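Local coordinates for protein-glutamine gamma-glutamyltransferase 2 (Pagrus major, PDB 1G0D) that probably catalyses calcium-dependent cross-linking of proteins, joining peptide-bound glutamine to lysine side chains or other primary amines with release of ammonia, at residues Leu611-Lys616 against Ser667-Asp672; Phe620-Ala625 against Leu661-Asp666. All blocks are in the same frame, centred on the assembly; numbering follows the deposited sequence.

Interaction 1: residues Leu611-Lys616 against Ser667-Asp672; sequences LPVPLK and SDRLKD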
# COMPACT_ATOMS: atom_id res chain seq x y z
N LEU A 611 -25.38 -8.54 15.74
CA LEU A 611 -25.88 -7.46 16.55
C LEU A 611 -27.35 -7.65 16.92
O LEU A 611 -28.19 -8.00 16.10
CB LEU A 611 -25.71 -6.15 15.79
CG LEU A 611 -24.56 -5.24 16.18
CD1 LEU A 611 -23.29 -6.01 16.30
CD2 LEU A 611 -24.48 -4.13 15.16
N PRO A 612 -27.68 -7.44 18.20
CA PRO A 612 -29.06 -7.59 18.63
C PRO A 612 -29.79 -6.28 18.27
O PRO A 612 -30.68 -5.83 18.98
CB PRO A 612 -28.94 -7.80 20.13
CG PRO A 612 -27.69 -7.02 20.50
CD PRO A 612 -26.78 -7.04 19.30
N VAL A 613 -29.39 -5.69 17.16
CA VAL A 613 -29.97 -4.44 16.69
C VAL A 613 -30.19 -4.61 15.21
O VAL A 613 -29.49 -5.38 14.57
CB VAL A 613 -28.97 -3.27 16.81
CG1 VAL A 613 -29.71 -1.98 17.02
CG2 VAL A 613 -28.00 -3.52 17.94
N PRO A 614 -31.17 -3.93 14.64
CA PRO A 614 -31.33 -4.12 13.20
C PRO A 614 -30.27 -3.20 12.54
O PRO A 614 -29.92 -2.17 13.12
CB PRO A 614 -32.75 -3.62 12.94
CG PRO A 614 -32.89 -2.48 13.91
CD PRO A 614 -32.18 -2.99 15.18
N LEU A 615 -29.73 -3.57 11.38
CA LEU A 615 -28.77 -2.71 10.68
C LEU A 615 -29.49 -2.25 9.45
O LEU A 615 -30.16 -3.02 8.79
CB LEU A 615 -27.51 -3.47 10.26
CG LEU A 615 -27.33 -4.94 10.65
CD1 LEU A 615 -26.25 -5.53 9.81
CD2 LEU A 615 -26.97 -5.04 12.11
N LYS A 616 -29.40 -0.99 9.14
CA LYS A 616 -30.07 -0.57 7.95
C LYS A 616 -29.07 0.18 7.14
O LYS A 616 -28.04 0.60 7.66
CB LYS A 616 -31.30 0.29 8.27
CG LYS A 616 -31.19 1.16 9.50
CD LYS A 616 -32.41 2.10 9.60
CE LYS A 616 -32.86 2.34 11.06
NZ LYS A 616 -33.27 1.09 11.79
N SER A 667 -23.21 -0.86 7.08
CA SER A 667 -24.54 -0.61 7.59
C SER A 667 -24.33 0.42 8.67
O SER A 667 -23.18 0.69 9.03
CB SER A 667 -25.08 -1.89 8.20
OG SER A 667 -24.24 -2.28 9.26
N ASP A 668 -25.43 0.96 9.19
CA ASP A 668 -25.37 1.97 10.26
C ASP A 668 -24.66 1.45 11.51
O ASP A 668 -23.75 2.11 12.01
CB ASP A 668 -26.77 2.46 10.65
CG ASP A 668 -27.69 1.34 11.12
OD1 ASP A 668 -28.76 1.66 11.66
OD2 ASP A 668 -27.34 0.15 10.93
N ARG A 669 -25.06 0.27 11.97
CA ARG A 669 -24.48 -0.31 13.16
C ARG A 669 -23.39 -1.35 12.93
O ARG A 669 -22.63 -1.66 13.86
CB ARG A 669 -25.60 -0.92 14.00
CG ARG A 669 -26.74 0.06 14.23
CD ARG A 669 -26.39 1.07 15.31
NE ARG A 669 -26.92 0.63 16.60
CZ ARG A 669 -26.24 -0.12 17.46
NH1 ARG A 669 -26.80 -0.49 18.62
NH2 ARG A 669 -24.99 -0.49 17.17
N LEU A 670 -23.31 -1.92 11.72
CA LEU A 670 -22.26 -2.91 11.39
C LEU A 670 -21.41 -2.38 10.27
O LEU A 670 -21.88 -2.23 9.12
CB LEU A 670 -22.84 -4.23 10.95
CG LEU A 670 -22.41 -5.49 11.71
CD1 LEU A 670 -22.23 -6.61 10.72
CD2 LEU A 670 -21.17 -5.27 12.49
N LYS A 671 -20.16 -2.08 10.61
CA LYS A 671 -19.24 -1.54 9.64
C LYS A 671 -17.99 -2.39 9.62
O LYS A 671 -17.69 -3.06 10.62
CB LYS A 671 -18.87 -0.09 10.01
CG LYS A 671 -19.99 0.76 10.57
CD LYS A 671 -19.51 2.15 10.98
CE LYS A 671 -20.32 3.23 10.27
NZ LYS A 671 -20.78 2.78 8.90
N ASP A 672 -17.28 -2.33 8.48
CA ASP A 672 -16.01 -3.05 8.31
C ASP A 672 -16.28 -4.55 8.20
O ASP A 672 -15.77 -5.37 8.96
CB ASP A 672 -15.12 -2.71 9.53
CG ASP A 672 -13.63 -2.79 9.24
OD1 ASP A 672 -12.88 -3.23 10.15
OD2 ASP A 672 -13.20 -2.41 8.14
O HOH W 1 -30.25 0.82 13.75

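Interaction 2: residues Phe620-Ala625 against Leu661-Asp666; sequences FTLEGA and LLVDFD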
# COMPACT_ATOMS: atom_id res chain seq x y z
N PHE A 620 -23.79 -3.98 -0.22
CA PHE A 620 -22.73 -4.93 -0.49
C PHE A 620 -22.06 -4.30 -1.71
O PHE A 620 -22.75 -3.78 -2.59
CB PHE A 620 -23.33 -6.29 -0.88
CG PHE A 620 -23.85 -7.09 0.28
CD1 PHE A 620 -22.99 -7.88 1.03
CD2 PHE A 620 -25.19 -7.04 0.63
CE1 PHE A 620 -23.47 -8.63 2.12
CE2 PHE A 620 -25.68 -7.78 1.72
CZ PHE A 620 -24.82 -8.57 2.46
N THR A 621 -20.72 -4.30 -1.76
CA THR A 621 -20.00 -3.77 -2.93
C THR A 621 -19.11 -4.88 -3.40
O THR A 621 -18.36 -5.43 -2.60
CB THR A 621 -19.10 -2.60 -2.57
OG1 THR A 621 -19.83 -1.66 -1.77
CG2 THR A 621 -18.56 -1.95 -3.84
N LEU A 622 -19.17 -5.24 -4.69
CA LEU A 622 -18.36 -6.35 -5.19
C LEU A 622 -17.38 -5.94 -6.28
O LEU A 622 -17.69 -5.12 -7.13
CB LEU A 622 -19.24 -7.45 -5.77
CG LEU A 622 -20.47 -8.13 -5.16
CD1 LEU A 622 -20.19 -9.61 -5.06
CD2 LEU A 622 -20.79 -7.59 -3.83
N GLU A 623 -16.18 -6.53 -6.27
CA GLU A 623 -15.21 -6.22 -7.30
C GLU A 623 -14.14 -7.29 -7.39
O GLU A 623 -13.91 -8.05 -6.45
CB GLU A 623 -14.56 -4.89 -7.03
CG GLU A 623 -13.39 -5.01 -6.12
CD GLU A 623 -12.55 -3.78 -6.12
OE1 GLU A 623 -12.15 -3.32 -7.22
OE2 GLU A 623 -12.30 -3.25 -5.02
N GLY A 624 -13.47 -7.35 -8.55
CA GLY A 624 -12.40 -8.30 -8.74
C GLY A 624 -11.64 -7.99 -10.01
O GLY A 624 -12.27 -7.77 -11.04
N ALA A 625 -10.30 -7.92 -9.94
CA ALA A 625 -9.46 -7.66 -11.11
C ALA A 625 -9.83 -8.78 -12.05
O ALA A 625 -9.81 -9.94 -11.64
CB ALA A 625 -7.98 -7.77 -10.75
N LEU A 661 -12.53 -12.63 -5.84
CA LEU A 661 -13.71 -11.77 -5.78
C LEU A 661 -13.74 -11.23 -4.39
O LEU A 661 -13.69 -11.99 -3.40
CB LEU A 661 -14.99 -12.55 -6.08
CG LEU A 661 -16.27 -11.73 -6.09
CD1 LEU A 661 -16.24 -10.66 -7.16
CD2 LEU A 661 -17.45 -12.68 -6.28
N LEU A 662 -13.78 -9.89 -4.33
CA LEU A 662 -13.76 -9.15 -3.06
C LEU A 662 -15.11 -8.50 -2.74
O LEU A 662 -15.81 -7.98 -3.61
CB LEU A 662 -12.67 -8.07 -3.09
CG LEU A 662 -11.19 -8.46 -3.00
CD1 LEU A 662 -10.80 -9.45 -4.07
CD2 LEU A 662 -10.40 -7.22 -3.19
N VAL A 663 -15.49 -8.54 -1.46
CA VAL A 663 -16.74 -7.96 -1.04
C VAL A 663 -16.66 -7.24 0.31
O VAL A 663 -16.03 -7.71 1.28
CB VAL A 663 -17.85 -9.04 -1.01
CG1 VAL A 663 -19.16 -8.42 -0.63
CG2 VAL A 663 -17.97 -9.68 -2.37
N ASP A 664 -17.32 -6.09 0.33
CA ASP A 664 -17.45 -5.25 1.50
C ASP A 664 -18.94 -5.03 1.87
O ASP A 664 -19.80 -4.91 1.00
CB ASP A 664 -16.80 -3.90 1.21
CG ASP A 664 -17.11 -2.88 2.27
OD1 ASP A 664 -16.44 -2.89 3.34
OD2 ASP A 664 -18.04 -2.07 2.05
N PHE A 665 -19.23 -5.01 3.16
CA PHE A 665 -20.59 -4.73 3.65
C PHE A 665 -20.59 -3.64 4.72
O PHE A 665 -19.86 -3.72 5.72
CB PHE A 665 -21.28 -5.99 4.24
CG PHE A 665 -22.61 -5.69 4.92
CD1 PHE A 665 -23.80 -5.62 4.19
CD2 PHE A 665 -22.66 -5.43 6.29
CE1 PHE A 665 -25.02 -5.27 4.82
CE2 PHE A 665 -23.87 -5.08 6.91
CZ PHE A 665 -25.05 -5.00 6.18
N ASP A 666 -21.41 -2.61 4.49
CA ASP A 666 -21.55 -1.53 5.47
C ASP A 666 -23.01 -1.28 5.84
O ASP A 666 -23.93 -1.46 5.02
CB ASP A 666 -20.92 -0.22 4.99
CG ASP A 666 -20.71 0.77 6.14
OD1 ASP A 666 -20.93 1.98 5.92
OD2 ASP A 666 -20.32 0.34 7.26

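Interaction 1: residues Leu611-Lys616 against Ser667-Asp672
D668 meets the backbone of K616 in both directions. The contact lies in the C-terminal immunoglobulin-like domain, where the loop joining strands 659-666 and 673-682 packs on the turn that leads into the short strand 615-616. D668 N donates to K616 O at 3.0 Å, and K616 N donates back to D668 OD2, also at 3.0 Å. That OD2 is gripped from both faces of its carboxylate, by K616 N and by R669 N. A water bridges D668 OD1 to P614 O.

R669 lies against residues L611-P614. R669 CB sits 3.6 Å from L611 CD2. R669 CG passes P614 O at 4.0 Å. Bends at chi2 (-78°) and chi3 (-96°) then carry the chain across V613, the two side chains crossing at about a right angle. NE approaches V613 CG1, and R669 NH1 lies 3.3 Å from V613 CG2, with the valine over one face of the guanidinium, offset toward its rim. NH2 leaves the contact and bonds Y546 OH, which fixes the far end of the arginine.

L615 lies deeper. Its CB packs on S667 CB, beside the serine hydroxyl. L670 and L615 both reach F607 of strand 601-608, and L615 CD1 rests 3.8 Å from L670 CB.

Interaction 2: residues Phe620-Ala625 against Leu661-Asp666
The rings of F620 and F665 meet obliquely, their planes at 48° and their centroids 4.9 Å apart. Over one face of the F620 ring lies F665 CD1, almost above the ring centre. At the edge of the F620 ring, near its plane, V663 CG1 comes to 4.2 Å from F620 CD1. F607 of strand 601-608 also meets the F665 ring. The two phenylalanines reach each other by different torsions. F620 CG stands beside its own backbone N (chi1 -78°), whereas F665 CG lies opposite its own (chi1 172°).

The segments are neighbouring antiparallel strands in a sheet of the C-terminal immunoglobulin-like domain. F620 pairs with F665 and L622 with V663 at non-hydrogen-bonded positions. T621 with D664 and E623 with L662 are the hydrogen-bonded pairs. The four backbone bonds include T621 N to D664 O at 3.0 Å and L662 N to E623 O at 2.8 Å. CA-H...O contacts lie between them, among them V663 CA to T621 O.

On the face of the phenylalanines, L622 and V663 lie side by side and point the same way, with L622 CD1 3.5 Å from V663 CG2. Strand 644-651 packs on this face, touching F620 and L622.

The other face carries T621, E623, L662 and D664. D664 forms salt bridges to K674 through OD1 and to R248 through OD2. E623 OE2 bonds T250. These buried carboxylates thus find partners beyond the two strands, and the bridges to K674 and R248 would favour the charged form of D664. One face serves an apolar domain interior, while the other carries acidic groups paired with R248, T250 and K674.

How the interactions relate
Both contacts belong to the C-terminal immunoglobulin-like domain, and both use the chain around strand 659-666. Interaction 2 is a buried strand pairing, held by regular backbone bonds and hydrophobic side chains on one face. Interaction 1 is partly buried and joins loop to turn at the end of that strand. There one backbone bond, a carboxylate and a water replace the regular ladder, and an arginine packs on a valine, with leucines beneath. The two contacts touch. L615 CD1 of interaction 1 packs on F665 CE2 of interaction 2, which continues the hydrophobic interior. At the strand end, K671 NZ forms a salt bridge with D666 OD2 at 3.0 Å.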